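Long-range contact in LysM domain protein (Mycobacterium smegmatis, PDB 4OKC), which probably binds mannose as a monocot-type (bulb-lectin-like) lectin, forming a dimer whose subunits share beta-sheet pairing: residues D3-G8 against G15-G20. Residues are numbered along the deposited sequence; the frame is centred on the assembly and turned at random.
Sequences DTLTAG and GSLQSG
Leu17 lays its CD2 methyl over one face of the peptide group joining Asp3 to Thr4: CD2 stands almost straight above Thr4 N at 3.6 Å and is offset from Asp3 C, 3.9 Å away. Its CG is anti to the carbonyl carbon (chi1 -68°), which helps aim the branch at that face, and the same methyl makes a loose apolar contact with Leu5 CG at 4.3 Å.

The Asp3 carboxylate has a different partner at each oxygen. Thr4 OG1 donates to OD1 over 2.9 Å from well above the carboxylate plane (61° out of it), whereas OD2 faces a water 2.9 Å away. This water accepts from Gly20 N and may link the two, although other acceptors compete for its protons. No direct hydrogen bond spans the segments. Asp3 CB meanwhile presses against Gln18 O at 3.1 Å.

The touching parts, Asp3 to Leu5 and Leu17 to Gly20, run 139° apart, roughly antiparallel but splayed. Just ahead of them, Met1 and Gly2 form backbone hydrogen bonds with Ser16 and Gln18, after which the chain peels off and Thr4, Leu5 and Thr6 pair antiparallel with a strand of the second subunit, packing on its Val87, Leu86 and Lys85. Strand 16-18 is paired along its other edge with strand 24-28, where Leu17 also packs on Leu26. The contact thus lies where the N-terminus passes from its own sheet to one of the second subunit.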
# COMPACT_ATOMS: atom_id res chain seq x y z
N ASP A 3 4.44 -26.57 1.37
CA ASP A 3 3.05 -26.66 0.87
C ASP A 3 2.04 -25.99 1.80
O ASP A 3 0.82 -26.18 1.65
CB ASP A 3 2.68 -28.13 0.64
CG ASP A 3 2.61 -28.90 1.91
OD1 ASP A 3 3.06 -28.36 2.95
OD2 ASP A 3 2.09 -30.02 1.88
N THR A 4 2.54 -25.22 2.78
CA THR A 4 1.63 -24.66 3.74
C THR A 4 1.94 -23.16 4.07
O THR A 4 3.07 -22.75 4.13
CB THR A 4 1.50 -25.57 5.04
OG1 THR A 4 1.22 -26.93 4.67
CG2 THR A 4 0.35 -25.10 5.92
N LEU A 5 0.88 -22.37 4.19
CA LEU A 5 0.94 -20.98 4.67
C LEU A 5 0.03 -20.82 5.85
O LEU A 5 -1.18 -20.97 5.72
CB LEU A 5 0.48 -19.97 3.60
CG LEU A 5 1.55 -19.17 2.86
CD1 LEU A 5 0.90 -18.12 1.96
CD2 LEU A 5 2.47 -18.50 3.82
N THR A 6 0.61 -20.49 6.99
CA THR A 6 -0.17 -20.34 8.21
C THR A 6 -0.51 -18.88 8.50
O THR A 6 0.01 -17.97 7.81
CB THR A 6 0.53 -21.04 9.42
OG1 THR A 6 1.86 -20.52 9.58
CG2 THR A 6 0.60 -22.52 9.19
N ALA A 7 -1.39 -18.65 9.50
CA ALA A 7 -1.95 -17.30 9.79
C ALA A 7 -0.85 -16.27 9.94
O ALA A 7 0.14 -16.52 10.62
CB ALA A 7 -2.87 -17.33 11.09
N GLY A 8 -0.99 -15.14 9.26
CA GLY A 8 0.06 -14.13 9.20
C GLY A 8 1.29 -14.47 8.35
O GLY A 8 2.26 -13.72 8.32
N GLY A 15 7.90 -15.72 -4.82
CA GLY A 15 7.81 -16.85 -3.87
C GLY A 15 6.63 -17.79 -4.20
O GLY A 15 5.76 -17.42 -5.00
N SER A 16 6.61 -18.99 -3.59
CA SER A 16 5.53 -19.90 -3.86
C SER A 16 5.41 -21.03 -2.89
O SER A 16 6.26 -21.24 -2.04
CB SER A 16 5.73 -20.54 -5.23
OG SER A 16 6.78 -21.47 -5.11
N LEU A 17 4.34 -21.80 -3.08
CA LEU A 17 4.10 -23.08 -2.43
C LEU A 17 4.28 -24.13 -3.48
O LEU A 17 4.15 -23.85 -4.68
CB LEU A 17 2.65 -23.16 -1.93
CG LEU A 17 2.15 -22.28 -0.76
CD1 LEU A 17 0.68 -22.58 -0.47
CD2 LEU A 17 3.04 -22.46 0.52
N GLN A 18 4.54 -25.35 -3.03
CA GLN A 18 4.74 -26.47 -3.88
C GLN A 18 4.17 -27.67 -3.17
O GLN A 18 4.39 -27.79 -1.98
CB GLN A 18 6.24 -26.67 -4.13
CG GLN A 18 6.58 -28.01 -4.77
CD GLN A 18 7.38 -27.85 -6.05
OE1 GLN A 18 8.41 -27.16 -6.09
NE2 GLN A 18 6.89 -28.47 -7.12
N SER A 19 3.47 -28.57 -3.90
CA SER A 19 2.93 -29.77 -3.27
C SER A 19 4.08 -30.73 -2.92
O SER A 19 5.16 -30.70 -3.54
CB SER A 19 1.88 -30.46 -4.15
OG SER A 19 2.49 -31.00 -5.31
N GLY A 20 3.82 -31.60 -1.95
CA GLY A 20 4.82 -32.55 -1.50
C GLY A 20 5.41 -33.34 -2.63
O GLY A 20 6.62 -33.58 -2.66
O HOH W 1 1.25 -31.18 -0.69